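Local coordinates for regulatory protein of LacI family (Chloroflexus aggregans, PDB 3BBL) that probably regulates transcription as a member of the LacI family, with a periplasmic-binding-protein-like part that may sense a small-molecule effector, at residues V139-L144 against I163-G168; A129-P134 against L178-L183. All blocks are in the same frame, centred on the assembly; numbering follows the deposited sequence.

Interaction 1: V139-L144 against I163-G168; sequences VGNDRL and ILRGEG
Leu144 and Arg165 meet almost at right angles, the leucine reaching out from helix 139-144 and the arginine leaning in from strand 163-165. The apolar part of the contact rests on the two branches of Leu144. Its CG lies anti to the backbone N (chi1 176°), which carries both methyls off the helix toward the strand. CD2 lies against the guanidinium of Arg165, 3.2 Å from NH2 and 3.7 Å from CZ, approaching obliquely. The other methyl, CD1, turns to Ile163 and comes within 4.4 Å of its CG2, a looser van der Waals contact.

The polar part is bridged by water. Arg165 is extended from CG to NE, so its guanidinium reaches the helix, but NH1 stops 4.2 Å from OD1 of Asn141, with that oxygen at the guanidinium edge and near its plane. Two waters bridge the groups. Water 2 donates to Asn141 OD1 and accepts from Arg165 NH2 at 2.7 Å, while water 1, in the guanidinium plane, lies 2.6 Å from Asn141 OD1 and takes only a weak bond from Arg165 NH1. The same amide oxygen thus serves both waters. Direct bonds set the two groups: Asn141 ND2 binds Tyr75 OH and the carbonyl of Glu135, and Arg165 NH1 binds the carbonyl of Trp133.

Helix and strand run nearly antiparallel, at 169°, with their axes 12.2 Å apart, as expected for the returning half of the beta-alpha-beta unit formed by strand 128-132, helix 138-153 and strand 163-165. Ile130 of the neighbouring strand touches both Leu144 and Ile163, continuing the apolar layer beneath the helix, while Leu164 points to the other face of the sheet and packs on Met176 and Leu180 of helix 170-181.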
ATOM      1  N   VAL A 139      -3.889  20.032   4.742  1.00 32.74           N
ATOM      2  CA  VAL A 139      -2.645  19.534   4.167  1.00 32.67           C
ATOM      3  C   VAL A 139      -2.406  20.175   2.797  1.00 31.56           C
ATOM      4  O   VAL A 139      -1.278  20.541   2.466  1.00 29.87           O
ATOM      5  CB  VAL A 139      -2.686  18.009   3.998  1.00 33.43           C
ATOM      6  CG1 VAL A 139      -1.349  17.507   3.467  1.00 33.57           C
ATOM      7  CG2 VAL A 139      -3.014  17.362   5.318  1.00 34.60           C
ATOM      8  N   GLY A 140      -3.476  20.297   2.015  1.00 30.59           N
ATOM      9  CA  GLY A 140      -3.381  20.895   0.697  1.00 29.94           C
ATOM     10  C   GLY A 140      -2.847  22.313   0.755  1.00 30.81           C
ATOM     11  O   GLY A 140      -1.983  22.691  -0.035  1.00 30.33           O
ATOM     12  N   ASN A 141      -3.353  23.105   1.694  1.00 30.40           N
ATOM     13  CA  ASN A 141      -2.896  24.477   1.825  1.00 30.00           C
ATOM     14  C   ASN A 141      -1.446  24.535   2.264  1.00 29.84           C
ATOM     15  O   ASN A 141      -0.705  25.404   1.826  1.00 30.11           O
ATOM     16  CB  ASN A 141      -3.769  25.243   2.814  1.00 29.45           C
ATOM     17  CG  ASN A 141      -5.200  25.325   2.366  1.00 30.56           C
ATOM     18  OD1 ASN A 141      -5.480  25.387   1.170  1.00 30.46           O
ATOM     19  ND2 ASN A 141      -6.121  25.335   3.322  1.00 32.47           N
ATOM     20  N   ASP A 142      -1.031  23.613   3.126  1.00 30.65           N
ATOM     21  CA  ASP A 142       0.357  23.614   3.574  1.00 31.05           C
ATOM     22  C   ASP A 142       1.276  23.380   2.390  1.00 28.53           C
ATOM     23  O   ASP A 142       2.235  24.118   2.173  1.00 27.22           O
ATOM     24  CB  ASP A 142       0.609  22.524   4.619  1.00 37.79           C
ATOM     25  CG  ASP A 142       0.188  22.940   6.007  1.00 43.64           C
ATOM     26  OD1 ASP A 142      -0.985  22.724   6.372  1.00 48.55           O
ATOM     27  OD2 ASP A 142       1.035  23.494   6.734  1.00 46.78           O
ATOM     28  N   ARG A 143       0.967  22.345   1.622  1.00 25.99           N
ATOM     29  CA  ARG A 143       1.769  22.004   0.462  1.00 25.35           C
ATOM     30  C   ARG A 143       1.730  23.085  -0.616  1.00 23.43           C
ATOM     31  O   ARG A 143       2.744  23.379  -1.235  1.00 22.44           O
ATOM     32  CB  ARG A 143       1.310  20.659  -0.094  1.00 24.48           C
ATOM     33  CG  ARG A 143       1.557  19.516   0.889  1.00 24.03           C
ATOM     34  CD  ARG A 143       1.055  18.187   0.360  1.00 21.49           C
ATOM     35  NE  ARG A 143       1.262  17.125   1.326  1.00 22.43           N
ATOM     36  CZ  ARG A 143       0.852  15.873   1.159  1.00 23.76           C
ATOM     37  NH1 ARG A 143       0.209  15.509   0.059  1.00 22.45           N
ATOM     38  NH2 ARG A 143       1.089  14.983   2.103  1.00 22.85           N
ATOM     39  N   LEU A 144       0.568  23.684  -0.830  1.00 22.62           N
ATOM     40  CA  LEU A 144       0.450  24.738  -1.819  1.00 23.91           C
ATOM     41  C   LEU A 144       1.266  25.953  -1.392  1.00 25.42           C
ATOM     42  O   LEU A 144       1.872  26.632  -2.227  1.00 25.31           O
ATOM     43  CB  LEU A 144      -1.011  25.138  -2.002  1.00 23.43           C
ATOM     44  CG  LEU A 144      -1.255  26.317  -2.948  1.00 23.97           C
ATOM     45  CD1 LEU A 144      -0.600  26.065  -4.293  1.00 20.52           C
ATOM     46  CD2 LEU A 144      -2.748  26.530  -3.109  1.00 22.98           C
ATOM     47  N   ILE A 163      -2.592  27.236 -11.326  1.00 22.93           N
ATOM     48  CA  ILE A 163      -2.930  26.634 -10.049  1.00 23.33           C
ATOM     49  C   ILE A 163      -4.288  25.992 -10.204  1.00 23.31           C
ATOM     50  O   ILE A 163      -5.306  26.665 -10.152  1.00 24.88           O
ATOM     51  CB  ILE A 163      -2.973  27.695  -8.927  1.00 23.27           C
ATOM     52  CG1 ILE A 163      -1.608  28.360  -8.805  1.00 22.00           C
ATOM     53  CG2 ILE A 163      -3.350  27.048  -7.599  1.00 22.42           C
ATOM     54  CD1 ILE A 163      -1.548  29.447  -7.759  1.00 23.35           C
ATOM     55  N   LEU A 164      -4.299  24.684 -10.407  1.00 23.08           N
ATOM     56  CA  LEU A 164      -5.552  23.967 -10.597  1.00 24.05           C
ATOM     57  C   LEU A 164      -5.871  23.129  -9.360  1.00 24.74           C
ATOM     58  O   LEU A 164      -5.063  22.315  -8.923  1.00 24.99           O
ATOM     59  CB  LEU A 164      -5.448  23.084 -11.848  1.00 22.96           C
ATOM     60  CG  LEU A 164      -4.863  23.788 -13.085  1.00 24.25           C
ATOM     61  CD1 LEU A 164      -4.844  22.832 -14.254  1.00 24.51           C
ATOM     62  CD2 LEU A 164      -5.686  25.021 -13.440  1.00 23.68           C
ATOM     63  N   ARG A 165      -7.052  23.346  -8.793  1.00 25.84           N
ATOM     64  CA  ARG A 165      -7.481  22.636  -7.593  1.00 24.81           C
ATOM     65  C   ARG A 165      -8.505  21.556  -7.896  1.00 25.58           C
ATOM     66  O   ARG A 165      -9.425  21.762  -8.680  1.00 24.73           O
ATOM     67  CB  ARG A 165      -8.078  23.628  -6.602  1.00 25.84           C
ATOM     68  CG  ARG A 165      -7.120  24.683  -6.103  1.00 26.60           C
ATOM     69  CD  ARG A 165      -7.905  25.720  -5.327  1.00 30.55           C
ATOM     70  NE  ARG A 165      -7.076  26.738  -4.693  1.00 30.24           N
ATOM     71  CZ  ARG A 165      -6.426  26.567  -3.550  1.00 31.91           C
ATOM     72  NH1 ARG A 165      -6.497  25.407  -2.905  1.00 29.28           N
ATOM     73  NH2 ARG A 165      -5.723  27.570  -3.045  1.00 32.08           N
ATOM     74  N   GLY A 166      -8.347  20.408  -7.247  1.00 25.65           N
ATOM     75  CA  GLY A 166      -9.254  19.299  -7.459  1.00 24.84           C
ATOM     76  C   GLY A 166      -8.881  18.088  -6.622  1.00 26.85           C
ATOM     77  O   GLY A 166      -7.944  18.129  -5.817  1.00 25.70           O
ATOM     78  N   GLU A 167      -9.621  17.002  -6.809  1.00 27.92           N
ATOM     79  CA  GLU A 167      -9.365  15.769  -6.080  1.00 29.44           C
ATOM     80  C   GLU A 167      -8.042  15.129  -6.490  1.00 28.52           C
ATOM     81  O   GLU A 167      -7.673  15.124  -7.667  1.00 28.20           O
ATOM     82  CB  GLU A 167     -10.501  14.782  -6.322  1.00 33.14           C
ATOM     83  CG  GLU A 167     -11.848  15.312  -5.887  1.00 40.17           C
ATOM     84  CD  GLU A 167     -11.881  15.648  -4.405  1.00 45.53           C
ATOM     85  OE1 GLU A 167     -12.595  16.607  -4.027  1.00 48.26           O
ATOM     86  OE2 GLU A 167     -11.196  14.951  -3.619  1.00 48.41           O
ATOM     87  N   GLY A 168      -7.338  14.573  -5.513  1.00 26.86           N
ATOM     88  CA  GLY A 168      -6.065  13.943  -5.788  1.00 24.58           C
ATOM     89  C   GLY A 168      -6.166  12.601  -6.474  1.00 22.83           C
ATOM     90  O   GLY A 168      -5.685  11.613  -5.952  1.00 23.42           O
TER
HETATM   91  O   HOH W   1      -5.760  23.428  -0.481  1.00 28.33           O
HETATM   92  O   HOH W   2      -5.247  27.633  -0.352  1.00 43.50           O

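Interaction 2: A129-P134 against L178-L183; sequences AILAWP and LHLLDL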
ATOM      1  N   ALA A 129       3.721  24.922 -13.016  1.00 16.76           N
ATOM      2  CA  ALA A 129       2.341  24.835 -12.597  1.00 15.75           C
ATOM      3  C   ALA A 129       2.214  23.827 -11.455  1.00 16.13           C
ATOM      4  O   ALA A 129       3.148  23.059 -11.171  1.00 12.90           O
ATOM      5  CB  ALA A 129       1.477  24.406 -13.781  1.00 15.10           C
ATOM      6  N   ILE A 130       1.051  23.825 -10.811  1.00 15.97           N
ATOM      7  CA  ILE A 130       0.808  22.896  -9.717  1.00 17.39           C
ATOM      8  C   ILE A 130      -0.621  22.347  -9.709  1.00 18.38           C
ATOM      9  O   ILE A 130      -1.595  23.073  -9.937  1.00 18.27           O
ATOM     10  CB  ILE A 130       1.116  23.572  -8.344  1.00 19.07           C
ATOM     11  CG1 ILE A 130       0.960  22.556  -7.211  1.00 14.81           C
ATOM     12  CG2 ILE A 130       0.216  24.803  -8.145  1.00 14.47           C
ATOM     13  CD1 ILE A 130       1.341  23.110  -5.849  1.00 14.37           C
ATOM     14  N   LEU A 131      -0.724  21.048  -9.469  1.00 18.14           N
ATOM     15  CA  LEU A 131      -2.006  20.374  -9.379  1.00 19.28           C
ATOM     16  C   LEU A 131      -2.268  20.297  -7.876  1.00 19.55           C
ATOM     17  O   LEU A 131      -1.708  19.465  -7.168  1.00 19.15           O
ATOM     18  CB  LEU A 131      -1.906  18.983 -10.008  1.00 19.48           C
ATOM     19  CG  LEU A 131      -1.378  19.013 -11.449  1.00 20.31           C
ATOM     20  CD1 LEU A 131      -1.504  17.630 -12.075  1.00 20.45           C
ATOM     21  CD2 LEU A 131      -2.147  20.042 -12.263  1.00 18.78           C
ATOM     22  N   ALA A 132      -3.110  21.200  -7.391  1.00 21.26           N
ATOM     23  CA  ALA A 132      -3.410  21.287  -5.969  1.00 21.85           C
ATOM     24  C   ALA A 132      -4.788  20.761  -5.574  1.00 23.68           C
ATOM     25  O   ALA A 132      -5.562  20.294  -6.414  1.00 23.65           O
ATOM     26  CB  ALA A 132      -3.252  22.731  -5.519  1.00 20.88           C
ATOM     27  N   TRP A 133      -5.087  20.859  -4.282  1.00 24.79           N
ATOM     28  CA  TRP A 133      -6.352  20.383  -3.737  1.00 25.85           C
ATOM     29  C   TRP A 133      -7.285  21.531  -3.356  1.00 27.53           C
ATOM     30  O   TRP A 133      -6.894  22.695  -3.390  1.00 25.76           O
ATOM     31  CB  TRP A 133      -6.081  19.508  -2.505  1.00 24.44           C
ATOM     32  CG  TRP A 133      -5.294  18.274  -2.786  1.00 24.07           C
ATOM     33  CD1 TRP A 133      -5.133  17.665  -3.993  1.00 23.77           C
ATOM     34  CD2 TRP A 133      -4.597  17.460  -1.830  1.00 25.07           C
ATOM     35  NE1 TRP A 133      -4.381  16.525  -3.854  1.00 24.33           N
ATOM     36  CE2 TRP A 133      -4.038  16.374  -2.537  1.00 23.73           C
ATOM     37  CE3 TRP A 133      -4.396  17.544  -0.447  1.00 24.26           C
ATOM     38  CZ2 TRP A 133      -3.287  15.373  -1.907  1.00 24.02           C
ATOM     39  CZ3 TRP A 133      -3.647  16.548   0.180  1.00 25.84           C
ATOM     40  CH2 TRP A 133      -3.103  15.479  -0.553  1.00 23.75           C
ATOM     41  N   PRO A 134      -8.537  21.211  -2.982  1.00 30.44           N
ATOM     42  CA  PRO A 134      -9.515  22.235  -2.593  1.00 32.15           C
ATOM     43  C   PRO A 134      -9.032  23.080  -1.421  1.00 34.12           C
ATOM     44  O   PRO A 134      -8.152  22.663  -0.672  1.00 32.64           O
ATOM     45  CB  PRO A 134     -10.751  21.411  -2.249  1.00 31.54           C
ATOM     46  CG  PRO A 134     -10.634  20.243  -3.164  1.00 31.04           C
ATOM     47  CD  PRO A 134      -9.175  19.883  -3.033  1.00 29.25           C
ATOM     48  N   LEU A 178      -3.922  17.858 -19.198  1.00 18.52           N
ATOM     49  CA  LEU A 178      -4.284  17.968 -20.601  1.00 19.52           C
ATOM     50  C   LEU A 178      -4.748  19.408 -20.857  1.00 19.43           C
ATOM     51  O   LEU A 178      -4.482  19.983 -21.908  1.00 19.33           O
ATOM     52  CB  LEU A 178      -5.382  16.954 -20.956  1.00 16.54           C
ATOM     53  CG  LEU A 178      -4.911  15.499 -21.091  1.00 19.80           C
ATOM     54  CD1 LEU A 178      -6.104  14.580 -21.294  1.00 16.57           C
ATOM     55  CD2 LEU A 178      -3.932  15.374 -22.250  1.00 14.14           C
ATOM     56  N   HIS A 179      -5.426  19.994 -19.879  1.00 19.68           N
ATOM     57  CA  HIS A 179      -5.884  21.372 -20.005  1.00 19.60           C
ATOM     58  C   HIS A 179      -4.658  22.277 -20.173  1.00 18.82           C
ATOM     59  O   HIS A 179      -4.652  23.180 -20.995  1.00 19.23           O
ATOM     60  CB  HIS A 179      -6.668  21.780 -18.752  1.00 19.65           C
ATOM     61  CG  HIS A 179      -7.023  23.232 -18.711  1.00 23.36           C
ATOM     62  ND1 HIS A 179      -7.997  23.784 -19.516  1.00 23.90           N
ATOM     63  CD2 HIS A 179      -6.538  24.249 -17.956  1.00 21.81           C
ATOM     64  CE1 HIS A 179      -8.100  25.076 -19.257  1.00 21.96           C
ATOM     65  NE2 HIS A 179      -7.227  25.382 -18.315  1.00 22.44           N
ATOM     66  N   LEU A 180      -3.617  22.021 -19.391  1.00 17.77           N
ATOM     67  CA  LEU A 180      -2.388  22.809 -19.457  1.00 18.36           C
ATOM     68  C   LEU A 180      -1.613  22.553 -20.741  1.00 18.31           C
ATOM     69  O   LEU A 180      -1.015  23.464 -21.297  1.00 18.08           O
ATOM     70  CB  LEU A 180      -1.493  22.511 -18.245  1.00 17.24           C
ATOM     71  CG  LEU A 180      -1.968  23.073 -16.902  1.00 17.41           C
ATOM     72  CD1 LEU A 180      -1.099  22.547 -15.787  1.00 14.60           C
ATOM     73  CD2 LEU A 180      -1.930  24.588 -16.935  1.00 16.34           C
ATOM     74  N   LEU A 181      -1.622  21.311 -21.211  1.00 18.39           N
ATOM     75  CA  LEU A 181      -0.920  20.975 -22.439  1.00 19.08           C
ATOM     76  C   LEU A 181      -1.662  21.513 -23.668  1.00 20.60           C
ATOM     77  O   LEU A 181      -1.118  21.521 -24.774  1.00 21.15           O
ATOM     78  CB  LEU A 181      -0.723  19.458 -22.544  1.00 17.85           C
ATOM     79  CG  LEU A 181       0.151  18.862 -21.426  1.00 19.27           C
ATOM     80  CD1 LEU A 181       0.416  17.389 -21.681  1.00 17.82           C
ATOM     81  CD2 LEU A 181       1.466  19.615 -21.344  1.00 19.63           C
ATOM     82  N   ASP A 182      -2.905  21.953 -23.474  1.00 21.56           N
ATOM     83  CA  ASP A 182      -3.688  22.533 -24.566  1.00 23.56           C
ATOM     84  C   ASP A 182      -3.109  23.909 -24.893  1.00 23.50           C
ATOM     85  O   ASP A 182      -3.423  24.490 -25.940  1.00 24.96           O
ATOM     86  CB  ASP A 182      -5.168  22.713 -24.191  1.00 26.54           C
ATOM     87  CG  ASP A 182      -5.977  21.428 -24.314  1.00 31.33           C
ATOM     88  OD1 ASP A 182      -5.650  20.583 -25.169  1.00 34.24           O
ATOM     89  OD2 ASP A 182      -6.964  21.271 -23.564  1.00 34.22           O
ATOM     90  N   LEU A 183      -2.291  24.441 -23.983  1.00 20.65           N
ATOM     91  CA  LEU A 183      -1.673  25.743 -24.206  1.00 20.31           C
ATOM     92  C   LEU A 183      -0.565  25.565 -25.230  1.00 20.68           C
ATOM     93  O   LEU A 183       0.014  24.485 -25.341  1.00 19.58           O
ATOM     94  CB  LEU A 183      -1.089  26.295 -22.908  1.00 16.15           C
ATOM     95  CG  LEU A 183      -2.090  26.612 -21.792  1.00 18.47           C
ATOM     96  CD1 LEU A 183      -1.339  26.860 -20.488  1.00 18.06           C
ATOM     97  CD2 LEU A 183      -2.938  27.817 -22.170  1.00 16.50           C
TER
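With CG anti to the carbonyl carbon (chi1 -72°) and CD1 continuing the chain in extended form (chi2 172°), Leu180 holds its CD1 methyl out from helix 170-181 toward strand 129-132. Leu131 adopts a similar first torsion (chi1 -54°), which brings its own branched end round to the same methyl, although its CB does not head directly for the helix.

CD1 of Leu180 is therefore the point where the contact converges. It rests 3.8 Å from CB of Ala129, whose short side chain points at the helix, and 4.4 Å from CD2 of Leu131, a more relaxed approach. Ala129 and Leu131 are alternate residues of the strand: Ala129 directs its CB at the helix, Leu131 brings only its branched end to it, and Ile130 between them points away. No hydrogen bond crosses between the segments; the attraction is dispersion and the burial of three apolar side chains, all within the interior.

This is plain helix-on-sheet packing. Leu180 also touches Ile192 of strand 191-194, the next strand of the sheet, and Leu131 reaches Ile192, Thr194 and Met199 of helix 197-209, so the two leucines belong to a larger apolar layer shared with that helix. On the opposite face of the sheet, Ile130 packs on Tyr147 of helix 138-153.

In the fold
Interactions 1 and 2 lie about 11 Å apart, centre to centre, on the two faces of one parallel region of the sheet. Along the chain strand 128-132 comes first, then helix 138-153, strand 163-165 and helix 170-181, so interaction 1 is nested within the loop closed by interaction 2. The two strands are sheet neighbours, joined by a probable backbone hydrogen bond between Leu164 O and Ala132 N. With helix 138-153 on one face and helices 170-181 and 197-209 on the other, this region has the alpha/beta/alpha layering of a periplasmic-binding-protein-like subdomain. Interaction 1 packs edge strand 163-165 against helix 138-153, and interaction 2 packs its neighbour 128-132 against helix 170-181.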